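Local atomic coordinates of aminotransferase class I and II (PDB entry 3OP7), a protein that probably transfers amino groups between amino acids and keto acids, using pyridoxal phosphate held as a Schiff base on a lysine. Residues Arg197-Leu202 with Glu272-Asn277; Ala286-Trp291 with Val298-Pro303; Gln328-Leu333 with Ser365-Arg370. All blocks are in the same frame, centred on the assembly; numbering follows the deposited sequence. Where two conformers were deposited one is given.

Contact 1: residues Arg197-Leu202 with Glu272-Asn277; sequences RSFSEL and EILERN. With EDO (1,2-ethanediol), chain I.
In this fold type I aminotransferase, Phe-199 of the loop after strand 189-193 meets Leu-274 on the long helix 270-294. The contact borders the chain just after the cofactor lysine, Lys-222, where Asn-277 bonds Thr-223 and Ser-225. The loop comes from the large mixed sheet of the cofactor-binding domain. The rim of the Phe-199 ring does the touching. Its CZ packs on Leu-274 CD2 at 3.7 Å, and the two side chains meet obliquely. The ring edge also points at the helix backbone, with Phe-199 CE2 3.5 Å from Leu-274 O. Asn-277, one turn further on, adds its CB near Phe-199 CZ.

Arg-197 reaches the same leucine from the loop. It was deposited in two conformers. In the one given, CG stands opposite the backbone N (chi1 -167°), and the chain runs on extended, so that Leu-274 CD1 lies over one face of the guanidinium. In that conformer NH1 also sits above the centre of the Phe-199 ring. No hydrogen bond joins the two segments directly. The Asn-277 amide is fixed at both ends: ND2 bonds to Thr-223 O and Ser-225 OG, while OD1 takes Arg-276 NH1 on a lone pair. An ethanediol, probably from the crystallisation liquor, lies between Arg-197 and Glu-275; its O2 donates to Glu-275 OE2 at 2.8 Å.

Contact 2: residues Ala286-Trp291 with Val298-Pro303; sequences AILDQW and VSYIRP
Asp-289 OD2 is gripped by two donors, Arg-302 NE and a water. The salt bridge from Arg-302 NE is 2.9 Å long and almost straight, with an N-H...O angle of 175°. NE arrives on the syn side of the carboxylate, and OD2 lies in the guanidinium plane. The two flat groups are nearly coplanar, 24° apart. The water donates to Asp-289 OD2 at 2.6 Å and accepts from Arg-302 NH2, so it closes a second link between the same two groups. Arg-302 reaches the helix with an extended chain.

The other oxygen belongs to Tyr-300. Its OH donates to Asp-289 OD1 at 2.6 Å, a short bond that meets the carboxylate from above its plane. OD1 itself lies near the plane of the tyrosine ring, at its edge. With both oxygens engaged, the carboxylate is held against rotation. The pairing with Arg-302 would be expected to favour its charged form.

One face of the Tyr-300 ring carries Arg-302 CA, off centre. Leu-288 CD2 touches CE2 of the same ring at 3.8 Å. Further along, Val-298 CG2 packs against Trp-291 CZ3 at 3.7 Å, and Val-298 CG1 lies near Trp-291 CH2. The indole also leans on Leu-361 and Leu-364 of helix 354-368.

Helix segment 286-291 and strand 298-300 run at 127° to each other. The long helix is followed, after a short turn, by this strand, which is outermost in the four-stranded antiparallel sheet within this chain. The helix packs on it, as in the small domain of fold type I aminotransferases.

Contact 3: residues Gln328-Leu333 with Ser365-Arg370; sequences QEHGVL and SQFLRR
The rings of His-330 and Phe-367 meet rim to rim, and neither lies over the face of the other. Their centroids are 5.8 Å apart and their planes stand at 71°. Phe-367 CD1 sits at the edge of the imidazole, in its plane, 3.7 Å from His-330 CD2. Phe-367 CB also approaches His-330 CD2, at 3.8 Å. At the edge of the phenyl ring, near its plane, is the carboxylate of Glu-329: OE1 is 4.1 Å from Phe-367 CE1. That carboxylate stands perpendicular to the ring. The Phe-367 side chain leaves its helix with CG opposite the backbone N (chi1 -168°), which carries the ring past the imidazole rim to Glu-329.

The contact joins two helices of the small domain, 319-330 and 354-368, near the C terminus of the chain. His-330 is the last residue of the first helix. Gly-331 then leaves helical geometry with positive phi, and the chain passes directly into strand 332-333, which pairs in parallel with strand 22-23. Phe-367 is buried and also makes edge-to-face stacks with Phe-322 and Phe-371.

Gln-366 borders the histidine at another point. Its side chain is extended beyond CG and brings OE1 to 3.8 Å from His-330 CE1, with the amide plane nearly perpendicular to the imidazole. Lys-363, one turn before Phe-367, also touches His-330.

Along the chain the three contacts follow in series; none encloses or crosses another. Contact 1 closes a loop of 69 residues that includes Lys-222 and ties the region after strand 189-193 to the start of helix 270-294. Contact 2 takes the later part of that helix and closes a short turn onto strand 298-300; its centre is about 19 Å from that of contact 1. Contact 3 then joins helix 319-330 to helix 354-368 across 31 residues. Contacts 2 and 3 touch, since Val-298 and Trp-291 pack on Leu-368. Helix 270-294 thus runs from the cofactor-domain loop to the small domain.

Contact 1: residues Arg197-Leu202 with Glu272-Asn277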
loop_
_atom_site.group_PDB
_atom_site.type_symbol
_atom_site.label_atom_id
_atom_site.label_comp_id
_atom_site.label_asym_id
_atom_site.label_seq_id
_atom_site.Cartn_x
_atom_site.Cartn_y
_atom_site.Cartn_z
ATOM N N ARG A 197 -18.270 9.485 6.460
ATOM C CA ARG A 197 -19.205 10.609 6.171
ATOM C C ARG A 197 -20.481 10.448 6.972
ATOM O O ARG A 197 -21.225 9.454 6.825
ATOM C CB ARG A 197 -19.571 10.656 4.674
ATOM C CG ARG A 197 -20.269 11.934 4.166
ATOM C CD ARG A 197 -21.221 11.676 2.969
ATOM N NE ARG A 197 -22.220 12.743 2.777
ATOM C CZ ARG A 197 -23.523 12.620 3.002
ATOM N NH1 ARG A 197 -24.040 11.485 3.442
ATOM N NH2 ARG A 197 -24.322 13.656 2.790
ATOM N N SER A 198 -20.785 11.437 7.803
ATOM C CA SER A 198 -22.010 11.382 8.515
ATOM C C SER A 198 -23.214 11.518 7.569
ATOM O O SER A 198 -23.227 12.376 6.696
ATOM C CB SER A 198 -22.079 12.500 9.570
ATOM O OG SER A 198 -23.310 12.460 10.262
ATOM N N PHE A 199 -24.255 10.734 7.843
ATOM C CA PHE A 199 -25.536 10.837 7.154
ATOM C C PHE A 199 -26.535 11.547 8.034
ATOM O O PHE A 199 -27.731 11.581 7.731
ATOM C CB PHE A 199 -26.075 9.449 6.775
ATOM C CG PHE A 199 -25.379 8.848 5.602
ATOM C CD1 PHE A 199 -24.068 8.385 5.730
ATOM C CD2 PHE A 199 -26.012 8.716 4.361
ATOM C CE1 PHE A 199 -23.391 7.814 4.674
ATOM C CE2 PHE A 199 -25.295 8.127 3.260
ATOM C CZ PHE A 199 -23.998 7.672 3.446
ATOM N N SER A 200 -26.042 12.142 9.104
ATOM C CA SER A 200 -26.877 12.965 9.980
ATOM C C SER A 200 -27.146 14.326 9.358
ATOM O O SER A 200 -26.648 14.657 8.291
ATOM C CB SER A 200 -26.182 13.159 11.330
ATOM O OG SER A 200 -25.242 14.223 11.294
ATOM N N GLU A 201 -27.914 15.119 10.082
ATOM C CA GLU A 201 -28.204 16.475 9.601
ATOM C C GLU A 201 -27.173 17.507 10.076
ATOM O O GLU A 201 -27.239 18.674 9.666
ATOM C CB GLU A 201 -29.638 16.906 9.940
ATOM C CG GLU A 201 -30.658 16.421 8.915
ATOM C CD GLU A 201 -32.022 17.078 9.117
ATOM O OE1 GLU A 201 -32.079 18.326 9.176
ATOM O OE2 GLU A 201 -33.037 16.354 9.220
ATOM N N LEU A 202 -26.178 17.083 10.860
ATOM C CA LEU A 202 -25.127 17.992 11.317
ATOM C C LEU A 202 -24.342 18.567 10.143
ATOM O O LEU A 202 -24.163 17.927 9.103
ATOM C CB LEU A 202 -24.165 17.290 12.277
ATOM C CG LEU A 202 -24.729 16.841 13.632
ATOM C CD1 LEU A 202 -23.718 15.951 14.373
ATOM C CD2 LEU A 202 -25.025 18.071 14.443
ATOM N N GLU A 272 -26.037 8.249 -6.085
ATOM C CA GLU A 272 -26.811 7.013 -6.091
ATOM C C GLU A 272 -26.335 6.004 -5.035
ATOM O O GLU A 272 -27.160 5.304 -4.404
ATOM C CB GLU A 272 -26.852 6.376 -7.478
ATOM C CG GLU A 272 -27.591 7.267 -8.491
ATOM C CD GLU A 272 -26.616 8.014 -9.388
ATOM O OE1 GLU A 272 -25.789 8.832 -8.893
ATOM O OE2 GLU A 272 -26.674 7.750 -10.608
ATOM N N ILE A 273 -25.026 5.936 -4.828
ATOM C CA ILE A 273 -24.478 5.089 -3.784
ATOM C C ILE A 273 -24.902 5.628 -2.411
ATOM O O ILE A 273 -25.325 4.864 -1.521
ATOM C CB ILE A 273 -22.949 4.907 -3.948
ATOM C CG1 ILE A 273 -22.646 4.214 -5.279
ATOM C CG2 ILE A 273 -22.369 4.112 -2.769
ATOM C CD1 ILE A 273 -21.176 4.260 -5.575
ATOM N N LEU A 274 -24.839 6.943 -2.228
ATOM C CA LEU A 274 -25.238 7.537 -0.963
ATOM C C LEU A 274 -26.689 7.219 -0.645
ATOM O O LEU A 274 -27.051 6.953 0.507
ATOM C CB LEU A 274 -25.023 9.049 -0.969
ATOM C CG LEU A 274 -23.550 9.497 -0.960
ATOM C CD1 LEU A 274 -23.457 11.021 -1.011
ATOM C CD2 LEU A 274 -22.738 8.973 0.222
ATOM N N GLU A 275 -27.532 7.249 -1.666
ATOM C CA GLU A 275 -28.956 7.002 -1.454
ATOM C C GLU A 275 -29.212 5.557 -1.032
ATOM O O GLU A 275 -29.983 5.313 -0.098
ATOM C CB GLU A 275 -29.725 7.434 -2.690
ATOM C CG GLU A 275 -30.165 8.907 -2.596
ATOM C CD GLU A 275 -31.228 9.124 -1.502
ATOM O OE1 GLU A 275 -32.294 8.468 -1.556
ATOM O OE2 GLU A 275 -30.990 9.929 -0.571
ATOM N N ARG A 276 -28.526 4.613 -1.688
ATOM C CA ARG A 276 -28.542 3.203 -1.304
ATOM C C ARG A 276 -28.116 3.056 0.155
ATOM O O ARG A 276 -28.780 2.386 0.926
ATOM C CB ARG A 276 -27.599 2.385 -2.174
ATOM C CG ARG A 276 -27.458 0.899 -1.796
ATOM C CD ARG A 276 -26.192 0.353 -2.370
ATOM N NE ARG A 276 -25.959 -1.078 -2.116
ATOM C CZ ARG A 276 -25.062 -1.565 -1.260
ATOM N NH1 ARG A 276 -24.330 -0.761 -0.502
ATOM N NH2 ARG A 276 -24.896 -2.881 -1.173
ATOM N N ASN A 277 -26.983 3.656 0.493
ATOM C CA ASN A 277 -26.385 3.486 1.799
ATOM C C ASN A 277 -27.100 4.192 2.924
ATOM O O ASN A 277 -27.082 3.687 4.054
ATOM C CB ASN A 277 -24.881 3.783 1.733
ATOM C CG ASN A 277 -24.168 2.688 1.041
ATOM O OD1 ASN A 277 -24.829 1.743 0.636
ATOM N ND2 ASN A 277 -22.824 2.766 0.902
HETATM C C1 EDO I . -26.782 11.846 1.460
HETATM O O1 EDO I . -26.463 13.212 1.708
HETATM C C2 EDO I . -28.092 11.774 0.684
HETATM O O2 EDO I . -28.514 10.412 0.546
#

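Contact 2: residues Ala286-Trp291 with Val298-Pro303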
loop_
_atom_site.group_PDB
_atom_site.type_symbol
_atom_site.label_atom_id
_atom_site.label_comp_id
_atom_site.label_asym_id
_atom_site.label_seq_id
_atom_site.Cartn_x
_atom_site.Cartn_y
_atom_site.Cartn_z
ATOM N N ALA A 286 -32.073 2.059 13.195
ATOM C CA ALA A 286 -33.355 2.012 13.941
ATOM C C ALA A 286 -33.527 0.680 14.684
ATOM O O ALA A 286 -34.056 0.638 15.777
ATOM C CB ALA A 286 -34.570 2.288 13.031
ATOM N N ILE A 287 -33.047 -0.399 14.083
ATOM C CA ILE A 287 -33.085 -1.726 14.699
ATOM C C ILE A 287 -32.168 -1.772 15.931
ATOM O O ILE A 287 -32.576 -2.264 17.010
ATOM C CB ILE A 287 -32.692 -2.804 13.667
ATOM C CG1 ILE A 287 -33.820 -2.988 12.654
ATOM C CG2 ILE A 287 -32.384 -4.140 14.331
ATOM C CD1 ILE A 287 -33.397 -3.828 11.475
ATOM N N LEU A 288 -30.948 -1.254 15.767
ATOM C CA LEU A 288 -29.983 -1.140 16.853
ATOM C C LEU A 288 -30.520 -0.284 18.002
ATOM O O LEU A 288 -30.414 -0.698 19.176
ATOM C CB LEU A 288 -28.659 -0.557 16.350
ATOM C CG LEU A 288 -27.499 -0.523 17.345
ATOM C CD1 LEU A 288 -27.174 -1.942 17.849
ATOM C CD2 LEU A 288 -26.307 0.155 16.663
ATOM N N ASP A 289 -31.094 0.882 17.673
ATOM C CA ASP A 289 -31.686 1.790 18.691
ATOM C C ASP A 289 -32.749 1.141 19.534
ATOM O O ASP A 289 -32.733 1.283 20.753
ATOM C CB ASP A 289 -32.265 3.064 18.054
ATOM C CG ASP A 289 -31.172 4.086 17.656
ATOM O OD1 ASP A 289 -30.105 4.146 18.320
ATOM O OD2 ASP A 289 -31.386 4.822 16.665
ATOM N N GLN A 290 -33.686 0.469 18.866
ATOM C CA GLN A 290 -34.776 -0.274 19.530
ATOM C C GLN A 290 -34.202 -1.333 20.482
ATOM O O GLN A 290 -34.616 -1.436 21.650
ATOM C CB GLN A 290 -35.652 -0.933 18.447
ATOM C CG GLN A 290 -36.971 -1.579 18.948
ATOM C CD GLN A 290 -37.663 -2.400 17.858
ATOM O OE1 GLN A 290 -37.033 -2.833 16.871
ATOM N NE2 GLN A 290 -38.950 -2.628 18.027
ATOM N N TRP A 291 -33.254 -2.117 19.972
ATOM C CA TRP A 291 -32.556 -3.144 20.757
ATOM C C TRP A 291 -31.826 -2.578 21.995
ATOM O O TRP A 291 -31.960 -3.098 23.107
ATOM C CB TRP A 291 -31.570 -3.886 19.862
ATOM C CG TRP A 291 -30.991 -5.067 20.528
ATOM C CD1 TRP A 291 -31.580 -6.287 20.689
ATOM C CD2 TRP A 291 -29.727 -5.135 21.181
ATOM N NE1 TRP A 291 -30.735 -7.127 21.370
ATOM C CE2 TRP A 291 -29.596 -6.441 21.697
ATOM C CE3 TRP A 291 -28.682 -4.229 21.354
ATOM C CZ2 TRP A 291 -28.453 -6.864 22.384
ATOM C CZ3 TRP A 291 -27.534 -4.647 22.027
ATOM C CH2 TRP A 291 -27.442 -5.956 22.544
ATOM N N VAL A 298 -27.229 -2.898 28.255
ATOM C CA VAL A 298 -26.431 -2.188 27.246
ATOM C C VAL A 298 -26.945 -0.788 27.048
ATOM O O VAL A 298 -28.133 -0.541 27.157
ATOM C CB VAL A 298 -26.408 -2.901 25.868
ATOM C CG1 VAL A 298 -26.187 -4.401 26.041
ATOM C CG2 VAL A 298 -27.706 -2.657 25.106
ATOM N N SER A 299 -26.042 0.125 26.728
ATOM C CA SER A 299 -26.424 1.511 26.494
ATOM C C SER A 299 -25.338 2.098 25.607
ATOM O O SER A 299 -24.245 1.508 25.498
ATOM C CB SER A 299 -26.589 2.291 27.822
ATOM O OG SER A 299 -25.317 2.549 28.408
ATOM N N TYR A 300 -25.638 3.198 24.930
ATOM C CA TYR A 300 -24.581 3.854 24.129
ATOM C C TYR A 300 -24.858 5.323 23.818
ATOM O O TYR A 300 -25.969 5.827 24.101
ATOM C CB TYR A 300 -24.301 3.041 22.864
ATOM C CG TYR A 300 -25.206 3.189 21.651
ATOM C CD1 TYR A 300 -26.518 3.654 21.739
ATOM C CD2 TYR A 300 -24.785 2.731 20.430
ATOM C CE1 TYR A 300 -27.348 3.712 20.592
ATOM C CE2 TYR A 300 -25.598 2.800 19.291
ATOM C CZ TYR A 300 -26.868 3.288 19.373
ATOM O OH TYR A 300 -27.674 3.342 18.249
ATOM N N ILE A 301 -23.828 5.979 23.256
ATOM C CA ILE A 301 -23.985 7.290 22.612
ATOM C C ILE A 301 -24.164 7.017 21.130
ATOM O O ILE A 301 -23.202 6.610 20.442
ATOM C CB ILE A 301 -22.780 8.227 22.809
ATOM C CG1 ILE A 301 -22.473 8.426 24.312
ATOM C CG2 ILE A 301 -23.081 9.576 22.161
ATOM C CD1 ILE A 301 -23.503 9.208 25.010
ATOM N N ARG A 302 -25.407 7.197 20.674
ATOM C CA ARG A 302 -25.774 6.919 19.279
ATOM C C ARG A 302 -24.828 7.611 18.306
ATOM O O ARG A 302 -24.659 8.823 18.387
ATOM C CB ARG A 302 -27.223 7.385 19.033
ATOM C CG ARG A 302 -27.819 7.049 17.673
ATOM C CD ARG A 302 -29.152 7.737 17.541
ATOM N NE ARG A 302 -29.933 7.361 16.366
ATOM C CZ ARG A 302 -30.024 8.048 15.223
ATOM N NH1 ARG A 302 -29.327 9.149 15.013
ATOM N NH2 ARG A 302 -30.828 7.607 14.253
ATOM N N PRO A 303 -24.233 6.842 17.376
ATOM C CA PRO A 303 -23.293 7.394 16.384
ATOM C C PRO A 303 -23.992 8.390 15.464
ATOM O O PRO A 303 -25.210 8.382 15.357
ATOM C CB PRO A 303 -22.837 6.171 15.625
ATOM C CG PRO A 303 -23.979 5.213 15.736
ATOM C CD PRO A 303 -24.484 5.411 17.122
HETATM O O HOH W 1 -32.915 5.331 14.592
#

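Contact 3: residues Gln328-Leu333 with Ser365-Arg370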
loop_
_atom_site.group_PDB
_atom_site.type_symbol
_atom_site.label_atom_id
_atom_site.label_comp_id
_atom_site.label_asym_id
_atom_site.label_seq_id
_atom_site.Cartn_x
_atom_site.Cartn_y
_atom_site.Cartn_z
ATOM N N GLN A 328 -17.581 -18.199 21.177
ATOM C CA GLN A 328 -17.527 -19.654 21.354
ATOM C C GLN A 328 -18.931 -20.242 21.530
ATOM O O GLN A 328 -19.271 -21.286 20.968
ATOM C CB GLN A 328 -16.666 -20.007 22.581
ATOM C CG GLN A 328 -15.164 -19.703 22.433
ATOM C CD GLN A 328 -14.421 -19.735 23.765
ATOM O OE1 GLN A 328 -14.967 -20.141 24.790
ATOM N NE2 GLN A 328 -13.167 -19.301 23.749
ATOM N N GLU A 329 -19.735 -19.561 22.334
ATOM C CA GLU A 329 -21.066 -20.057 22.690
ATOM C C GLU A 329 -22.203 -19.770 21.686
ATOM O O GLU A 329 -23.146 -20.561 21.606
ATOM C CB GLU A 329 -21.467 -19.527 24.066
ATOM C CG GLU A 329 -20.603 -20.081 25.176
ATOM C CD GLU A 329 -21.181 -19.800 26.563
ATOM O OE1 GLU A 329 -22.422 -19.727 26.702
ATOM O OE2 GLU A 329 -20.389 -19.647 27.512
ATOM N N HIS A 330 -22.147 -18.645 20.984
ATOM C CA HIS A 330 -23.230 -18.227 20.067
ATOM C C HIS A 330 -22.803 -17.848 18.673
ATOM O O HIS A 330 -23.653 -17.560 17.814
ATOM C CB HIS A 330 -24.007 -17.072 20.679
ATOM C CG HIS A 330 -24.653 -17.437 21.970
ATOM N ND1 HIS A 330 -25.694 -18.335 22.045
ATOM C CD2 HIS A 330 -24.364 -17.087 23.244
ATOM C CE1 HIS A 330 -26.037 -18.496 23.309
ATOM N NE2 HIS A 330 -25.251 -17.743 24.055
ATOM N N GLY A 331 -21.492 -17.833 18.438
ATOM C CA GLY A 331 -20.954 -17.521 17.140
ATOM C C GLY A 331 -21.049 -16.063 16.710
ATOM O O GLY A 331 -20.891 -15.786 15.536
ATOM N N VAL A 332 -21.280 -15.145 17.655
ATOM C CA VAL A 332 -21.420 -13.723 17.369
ATOM C C VAL A 332 -20.057 -13.031 17.541
ATOM O O VAL A 332 -19.393 -13.177 18.578
ATOM C CB VAL A 332 -22.471 -13.032 18.311
ATOM C CG1 VAL A 332 -22.575 -11.533 18.025
ATOM C CG2 VAL A 332 -23.853 -13.699 18.204
ATOM N N LEU A 333 -19.622 -12.328 16.517
ATOM C CA LEU A 333 -18.322 -11.644 16.577
ATOM C C LEU A 333 -18.516 -10.153 16.719
ATOM O O LEU A 333 -19.223 -9.528 15.921
ATOM C CB LEU A 333 -17.464 -11.954 15.360
ATOM C CG LEU A 333 -16.002 -11.438 15.417
ATOM C CD1 LEU A 333 -15.183 -12.222 16.452
ATOM C CD2 LEU A 333 -15.350 -11.486 14.046
ATOM N N SER A 365 -28.410 -10.804 23.154
ATOM C CA SER A 365 -29.373 -10.718 24.277
ATOM C C SER A 365 -29.522 -12.047 25.036
ATOM O O SER A 365 -29.679 -12.050 26.260
ATOM C CB SER A 365 -30.749 -10.247 23.793
ATOM O OG SER A 365 -30.671 -8.892 23.392
ATOM N N GLN A 366 -29.469 -13.161 24.305
ATOM C CA GLN A 366 -29.466 -14.498 24.928
ATOM C C GLN A 366 -28.277 -14.670 25.873
ATOM O O GLN A 366 -28.427 -15.131 27.003
ATOM C CB GLN A 366 -29.406 -15.596 23.859
ATOM C CG GLN A 366 -30.747 -16.051 23.261
ATOM C CD GLN A 366 -30.532 -17.153 22.234
ATOM O OE1 GLN A 366 -29.716 -18.050 22.455
ATOM N NE2 GLN A 366 -31.241 -17.085 21.101
ATOM N N PHE A 367 -27.096 -14.289 25.388
ATOM C CA PHE A 367 -25.878 -14.331 26.174
ATOM C C PHE A 367 -26.005 -13.426 27.405
ATOM O O PHE A 367 -25.682 -13.839 28.517
ATOM C CB PHE A 367 -24.683 -13.909 25.296
ATOM C CG PHE A 367 -23.351 -14.177 25.916
ATOM C CD1 PHE A 367 -22.996 -15.460 26.323
ATOM C CD2 PHE A 367 -22.436 -13.147 26.090
ATOM C CE1 PHE A 367 -21.744 -15.708 26.904
ATOM C CE2 PHE A 367 -21.197 -13.391 26.670
ATOM C CZ PHE A 367 -20.846 -14.667 27.070
ATOM N N LEU A 368 -26.532 -12.222 27.205
ATOM C CA LEU A 368 -26.684 -11.243 28.300
ATOM C C LEU A 368 -27.633 -11.676 29.413
ATOM O O LEU A 368 -27.435 -11.287 30.570
ATOM C CB LEU A 368 -27.102 -9.863 27.766
ATOM C CG LEU A 368 -25.994 -9.063 27.074
ATOM C CD1 LEU A 368 -26.589 -8.019 26.147
ATOM C CD2 LEU A 368 -25.053 -8.416 28.091
ATOM N N ARG A 369 -28.652 -12.480 29.096
ATOM C CA ARG A 369 -29.528 -13.036 30.157
ATOM C C ARG A 369 -28.752 -13.911 31.173
ATOM O O ARG A 369 -29.194 -14.070 32.306
ATOM C CB ARG A 369 -30.726 -13.804 29.563
ATOM C CG ARG A 369 -31.903 -12.893 29.144
ATOM N N ARG A 370 -27.586 -14.433 30.776
ATOM C CA ARG A 370 -26.702 -15.178 31.684
ATOM C C ARG A 370 -26.045 -14.305 32.784
ATOM O O ARG A 370 -25.552 -14.848 33.778
ATOM C CB ARG A 370 -25.618 -15.952 30.909
ATOM C CG ARG A 370 -26.135 -16.871 29.790
#